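Local coordinates for FERM, ARHGEF and pleckstrin domain-containing protein 2 (Mus musculus, PDB 6D2K) that acts as a guanine nucleotide exchange factor that activates RAC1, with roles in semaphorin responses, actin remodelling and integrin signalling, and is represented here by its FERM domain, at residues H7-V12 with L21-P26; N42-D47 with L95-T100. All blocks are in the same frame, centred on the assembly; numbering follows the deposited sequence. Where two conformers were deposited one is given.

From the N terminus the chain first enters strand 8-13, turns and comes back along strand 19-24, so that contact 1 (7-12 with 21-26) closes a short hairpin at one edge of the ubiquitin-like N-terminal lobe of the FERM domain. Helix 30-41 follows, and from its C-terminal end the loop 42-47 leads on toward strand 49-54. Contact 2 closes a much longer loop, joining 42-47 to residues 95-100 at the start of helix 98-113 in the central helical lobe. The two contacts follow one another without nesting or crossing, and their centres lie about 24 Å apart: contact 1 works within a lobe, contact 2 between two lobes.

Contact 1 (H7-V12 with L21-P26); sequences HMRIRV and LFDIEP
The N-terminal hairpin of the ubiquitin-like lobe pairs M8 to R11 with L21 to I24 in antiparallel register. M8 with I24 and I10 with F22 are hydrogen-bonded pairs, each joined by two backbone bonds; that from M8 N to I24 O is 2.7 Å long. On the face carrying R9, R11, L21 and D23, a salt bridge links R9 NH1 to D23 OD1 at 2.7 Å. The guanidinium and carboxylate planes stand 77° apart and the N-H is poorly aimed, so the bond is weak as a hydrogen bond. R9 gets there by bending at chi2 (63°) and chi3, which also lays its NE beside L21 CB.

The other face is apolar. I10 CD1 presses on I24 CG2 at 3.5 Å, tighter than usual for two carbons, while V12 CG2 meets the F22 ring at CD2, 3.6 Å away. M8 SD lies 3.9 Å from P26 CB, the two side chains running in opposite directions. Beyond the paired residues, E25 CG sits over one face of the H7 imidazole, a CH-pi contact 3.6 Å from the centroid, while H7 ND1 bonds to E5 O and E25 OE2 bridges to K27. F22 and I24 pack on helix 30-41, I10 and I24 reach I69 of helix 69-73, and strand 79-85 borders strand 8-13 across the sheet from strand 19-24.

Contact 2 (N42-D47 with L95-T100); sequences NLIECD and LQEEYT
A single carboxylate, that of the buried E45, takes three hydrogen bonds from the residues leading into helix 98-113 and from its first turn. Q96 N meets OE1 of E45 on its syn side at 2.9 Å, in a nearly straight bond (162°). E45 OE2 accepts twice: T100 OG1 donates at 2.6 Å on the anti side, and E97 N, at 3.1 Å, comes from above the carboxylate plane. The E45 chain is extended beyond CG (chi2 -178°), which carries the carboxylate across to residues 95-100. Water 1 adds a further, indirect tie, accepting from E45 N and donating to T100 OG1. Together these bonds fix the rotation of the acid, and the nearby helix N terminus would probably favour its charged form. A glutamine in its place would probably leave at least one of these donors without its acceptor, since its NH2 cannot accept as the carboxylate oxygen does.

Alongside, L43 CD1 touches the Y99 ring at CE2, 4.0 Å away, the two side chains crossing at about a right angle. With E97 at the N-cap position, the arrangement is that of an acidic side chain from one lobe set against a helix N terminus in another, here at the FERM interface between the ubiquitin-like and central helical lobes.

Contact 1 (H7-V12 with L21-P26)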
loop_
_atom_site.group_PDB
_atom_site.type_symbol
_atom_site.label_atom_id
_atom_site.label_comp_id
_atom_site.label_asym_id
_atom_site.label_seq_id
_atom_site.Cartn_x
_atom_site.Cartn_y
_atom_site.Cartn_z
ATOM N N HIS A 7 11.085 -25.798 11.218
ATOM C CA HIS A 7 10.521 -24.489 10.904
ATOM C C HIS A 7 11.340 -23.801 9.819
ATOM O O HIS A 7 12.549 -24.010 9.725
ATOM C CB HIS A 7 10.491 -23.600 12.152
ATOM C CG HIS A 7 9.435 -23.969 13.151
ATOM N ND1 HIS A 7 9.161 -25.273 13.505
ATOM C CD2 HIS A 7 8.607 -23.195 13.893
ATOM C CE1 HIS A 7 8.200 -25.287 14.412
ATOM N NE2 HIS A 7 7.851 -24.038 14.672
ATOM N N MET A 8 10.681 -22.975 9.009
ATOM C CA MET A 8 11.391 -22.098 8.082
ATOM C C MET A 8 11.614 -20.732 8.733
ATOM O O MET A 8 10.798 -20.278 9.536
ATOM C CB MET A 8 10.629 -21.955 6.758
ATOM C CG MET A 8 9.203 -21.441 6.887
ATOM S SD MET A 8 8.302 -21.431 5.308
ATOM C CE MET A 8 9.294 -20.289 4.337
ATOM N N ARG A 9 12.733 -20.098 8.391
ATOM C CA ARG A 9 13.088 -18.785 8.921
ATOM C C ARG A 9 12.576 -17.749 7.947
ATOM O O ARG A 9 12.933 -17.764 6.774
ATOM C CB ARG A 9 14.608 -18.653 9.042
ATOM C CG ARG A 9 15.087 -17.297 9.559
ATOM C CD ARG A 9 14.595 -17.061 10.972
ATOM N NE ARG A 9 15.682 -16.872 11.932
ATOM C CZ ARG A 9 16.308 -17.856 12.570
ATOM N NH1 ARG A 9 15.975 -19.119 12.347
ATOM N NH2 ARG A 9 17.279 -17.574 13.433
ATOM N N ILE A 10 11.712 -16.861 8.418
ATOM C CA ILE A 10 11.157 -15.852 7.544
ATOM C C ILE A 10 11.599 -14.471 8.018
ATOM O O ILE A 10 11.448 -14.149 9.184
ATOM C CB ILE A 10 9.621 -15.949 7.518
ATOM C CG1 ILE A 10 9.213 -17.335 7.005
ATOM C CG2 ILE A 10 9.027 -14.861 6.642
ATOM C CD1 ILE A 10 7.730 -17.567 6.939
ATOM N N ARG A 11 12.179 -13.676 7.121
ATOM C CA ARG A 11 12.556 -12.309 7.460
ATOM C C ARG A 11 11.388 -11.376 7.168
ATOM O O ARG A 11 10.855 -11.374 6.056
ATOM C CB ARG A 11 13.786 -11.882 6.660
ATOM C CG ARG A 11 15.037 -12.706 6.967
ATOM C CD ARG A 11 16.231 -12.296 6.108
ATOM N NE ARG A 11 16.662 -10.921 6.353
ATOM C CZ ARG A 11 17.325 -10.524 7.437
ATOM N NH1 ARG A 11 17.626 -11.395 8.393
ATOM N NH2 ARG A 11 17.683 -9.252 7.570
ATOM N N VAL A 12 10.981 -10.598 8.165
ATOM C CA VAL A 12 9.891 -9.649 7.951
ATOM C C VAL A 12 10.420 -8.235 8.053
ATOM O O VAL A 12 10.872 -7.817 9.115
ATOM C CB VAL A 12 8.713 -9.870 8.918
ATOM C CG1 VAL A 12 7.658 -8.766 8.732
ATOM C CG2 VAL A 12 8.090 -11.235 8.661
ATOM N N LEU A 21 12.916 -11.597 12.624
ATOM C CA LEU A 21 12.956 -12.977 12.138
ATOM C C LEU A 21 11.873 -13.807 12.810
ATOM O O LEU A 21 11.692 -13.737 14.033
ATOM C CB LEU A 21 14.338 -13.584 12.415
ATOM C CG LEU A 21 15.519 -12.754 11.905
ATOM C CD1 LEU A 21 16.832 -13.301 12.449
ATOM C CD2 LEU A 21 15.556 -12.709 10.383
ATOM N N PHE A 22 11.133 -14.575 12.012
ATOM C CA PHE A 22 10.058 -15.416 12.538
ATOM C C PHE A 22 10.245 -16.839 12.053
ATOM O O PHE A 22 10.384 -17.073 10.858
ATOM C CB PHE A 22 8.688 -14.904 12.093
ATOM C CG PHE A 22 8.358 -13.535 12.614
ATOM C CD1 PHE A 22 7.529 -13.377 13.704
ATOM C CD2 PHE A 22 8.884 -12.414 12.007
ATOM C CE1 PHE A 22 7.224 -12.111 14.184
ATOM C CE2 PHE A 22 8.595 -11.156 12.480
ATOM C CZ PHE A 22 7.766 -10.999 13.572
ATOM N N ASP A 23 10.249 -17.783 12.985
ATOM C CA ASP A 23 10.381 -19.189 12.632
ATOM C C ASP A 23 9.013 -19.847 12.658
ATOM O O ASP A 23 8.286 -19.761 13.643
ATOM C CB ASP A 23 11.346 -19.881 13.595
ATOM C CG ASP A 23 12.759 -19.366 13.460
ATOM O OD1 ASP A 23 13.252 -19.285 12.315
ATOM O OD2 ASP A 23 13.380 -19.040 14.493
ATOM N N ILE A 24 8.645 -20.491 11.558
ATOM C CA ILE A 24 7.304 -21.039 11.446
ATOM C C ILE A 24 7.319 -22.330 10.646
ATOM O O ILE A 24 8.161 -22.511 9.766
ATOM C CB ILE A 24 6.366 -20.029 10.777
ATOM C CG1 ILE A 24 4.904 -20.446 10.933
ATOM C CG2 ILE A 24 6.730 -19.860 9.316
ATOM C CD1 ILE A 24 3.934 -19.319 10.679
ATOM N N GLU A 25 6.388 -23.225 10.957
ATOM C CA GLU A 25 6.235 -24.451 10.183
ATOM C C GLU A 25 5.659 -24.113 8.825
ATOM O O GLU A 25 4.616 -23.471 8.733
ATOM C CB GLU A 25 5.335 -25.448 10.907
ATOM C CG GLU A 25 5.935 -25.964 12.197
ATOM C CD GLU A 25 4.986 -26.856 12.965
ATOM O OE1 GLU A 25 3.996 -26.333 13.521
ATOM O OE2 GLU A 25 5.235 -28.079 13.014
ATOM N N PRO A 26 6.350 -24.537 7.762
ATOM C CA PRO A 26 5.961 -24.176 6.396
ATOM C C PRO A 26 4.501 -24.495 6.097
ATOM O O PRO A 26 3.887 -23.790 5.303
ATOM C CB PRO A 26 6.893 -25.024 5.531
ATOM C CG PRO A 26 8.087 -25.276 6.395
ATOM C CD PRO A 26 7.579 -25.351 7.802
#

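Contact 2 (N42-D47 with L95-T100)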
loop_
_atom_site.group_PDB
_atom_site.type_symbol
_atom_site.label_atom_id
_atom_site.label_comp_id
_atom_site.label_asym_id
_atom_site.label_seq_id
_atom_site.Cartn_x
_atom_site.Cartn_y
_atom_site.Cartn_z
ATOM N N ASN A 42 2.340 -5.397 18.725
ATOM C CA ASN A 42 1.198 -4.970 19.509
ATOM C C ASN A 42 0.311 -4.069 18.657
ATOM O O ASN A 42 -0.040 -2.951 19.047
ATOM C CB ASN A 42 1.662 -4.274 20.790
ATOM C CG ASN A 42 2.405 -5.217 21.719
ATOM O OD1 ASN A 42 1.910 -6.297 22.040
ATOM N ND2 ASN A 42 3.598 -4.819 22.148
ATOM N N LEU A 43 -0.024 -4.574 17.473
ATOM C CA LEU A 43 -0.844 -3.853 16.509
ATOM C C LEU A 43 -2.324 -4.202 16.650
ATOM O O LEU A 43 -2.780 -5.228 16.151
ATOM C CB LEU A 43 -0.359 -4.178 15.089
ATOM C CG LEU A 43 -1.073 -3.491 13.924
ATOM C CD1 LEU A 43 -1.042 -1.972 14.120
ATOM C CD2 LEU A 43 -0.446 -3.887 12.597
ATOM N N ILE A 44 -3.077 -3.338 17.322
ATOM C CA ILE A 44 -4.501 -3.569 17.539
ATOM C C ILE A 44 -5.319 -3.484 16.256
ATOM O O ILE A 44 -6.124 -4.369 15.966
ATOM C CB ILE A 44 -5.089 -2.574 18.570
ATOM C CG1 ILE A 44 -4.423 -2.772 19.931
ATOM C CG2 ILE A 44 -6.587 -2.748 18.686
ATOM C CD1 ILE A 44 -4.987 -1.865 21.022
ATOM N N GLU A 45 -5.118 -2.415 15.493
ATOM C CA GLU A 45 -5.876 -2.212 14.269
ATOM C C GLU A 45 -5.175 -2.929 13.117
ATOM O O GLU A 45 -4.887 -2.341 12.073
ATOM C CB GLU A 45 -6.029 -0.718 13.994
ATOM C CG GLU A 45 -6.747 0.010 15.147
ATOM C CD GLU A 45 -6.963 1.493 14.884
ATOM O OE1 GLU A 45 -8.103 1.880 14.540
ATOM O OE2 GLU A 45 -6.002 2.263 15.021
ATOM N N CYS A 46 -4.923 -4.217 13.326
ATOM C CA CYS A 46 -4.178 -5.022 12.373
ATOM C C CYS A 46 -4.977 -5.340 11.108
ATOM O O CYS A 46 -4.388 -5.736 10.103
ATOM C CB CYS A 46 -3.718 -6.325 13.035
ATOM S SG CYS A 46 -5.088 -7.293 13.706
ATOM N N ASP A 47 -6.296 -5.164 11.132
ATOM C CA ASP A 47 -7.111 -5.508 9.959
ATOM C C ASP A 47 -6.826 -4.630 8.735
ATOM O O ASP A 47 -7.178 -4.987 7.606
ATOM C CB ASP A 47 -8.619 -5.566 10.280
ATOM C CG ASP A 47 -9.151 -4.289 10.930
ATOM O OD1 ASP A 47 -10.304 -3.911 10.624
ATOM O OD2 ASP A 47 -8.441 -3.680 11.758
ATOM N N LEU A 95 -8.156 6.853 12.556
ATOM C CA LEU A 95 -7.764 5.580 13.145
ATOM C C LEU A 95 -7.686 5.722 14.669
ATOM O O LEU A 95 -7.328 6.782 15.188
ATOM C CB LEU A 95 -6.424 5.113 12.581
ATOM C CG LEU A 95 -6.391 4.672 11.115
ATOM C CD1 LEU A 95 -4.958 4.705 10.607
ATOM C CD2 LEU A 95 -6.985 3.270 10.959
ATOM N N GLN A 96 -8.007 4.653 15.389
ATOM C CA GLN A 96 -8.186 4.745 16.842
ATOM C C GLN A 96 -6.918 4.934 17.669
ATOM O O GLN A 96 -6.967 5.518 18.752
ATOM C CB GLN A 96 -8.934 3.517 17.354
ATOM C CG GLN A 96 -10.256 3.283 16.668
ATOM C CD GLN A 96 -11.413 3.670 17.544
ATOM O OE1 GLN A 96 -12.119 2.808 18.069
ATOM N NE2 GLN A 96 -11.611 4.975 17.727
ATOM N N GLU A 97 -5.789 4.433 17.176
ATOM C CA GLU A 97 -4.546 4.464 17.938
ATOM C C GLU A 97 -3.488 5.324 17.291
ATOM O O GLU A 97 -3.317 5.293 16.066
ATOM C CB GLU A 97 -3.979 3.053 18.100
ATOM C CG GLU A 97 -4.867 2.122 18.887
ATOM C CD GLU A 97 -4.943 2.506 20.351
ATOM O OE1 GLU A 97 -5.867 2.029 21.036
ATOM O OE2 GLU A 97 -4.084 3.289 20.812
ATOM N N GLU A 98 -2.760 6.065 18.123
ATOM C CA GLU A 98 -1.603 6.822 17.679
ATOM C C GLU A 98 -0.624 5.886 16.958
ATOM O O GLU A 98 -0.042 6.258 15.946
ATOM C CB GLU A 98 -0.935 7.536 18.868
ATOM C CG GLU A 98 0.291 8.366 18.500
ATOM C CD GLU A 98 0.812 9.215 19.658
ATOM O OE1 GLU A 98 0.010 9.990 20.229
ATOM O OE2 GLU A 98 2.025 9.126 19.969
ATOM N N TYR A 99 -0.468 4.666 17.456
ATOM C CA TYR A 99 0.487 3.743 16.842
ATOM C C TYR A 99 0.102 3.409 15.398
ATOM O O TYR A 99 0.964 3.324 14.524
ATOM C CB TYR A 99 0.632 2.462 17.669
ATOM C CG TYR A 99 1.653 1.507 17.107
ATOM C CD1 TYR A 99 2.997 1.844 17.095
ATOM C CD2 TYR A 99 1.272 0.281 16.591
ATOM C CE1 TYR A 99 3.940 0.984 16.579
ATOM C CE2 TYR A 99 2.210 -0.592 16.080
ATOM C CZ TYR A 99 3.530 -0.227 16.067
ATOM O OH TYR A 99 4.460 -1.096 15.558
ATOM N N THR A 100 -1.186 3.235 15.148
ATOM C CA THR A 100 -1.644 2.918 13.793
ATOM C C THR A 100 -1.368 4.123 12.902
ATOM O O THR A 100 -0.956 3.973 11.752
ATOM C CB THR A 100 -3.147 2.609 13.738
ATOM O OG1 THR A 100 -3.505 1.746 14.821
ATOM C CG2 THR A 100 -3.508 1.918 12.419
HETATM O O HOH W 1 -3.228 -0.303 16.392
#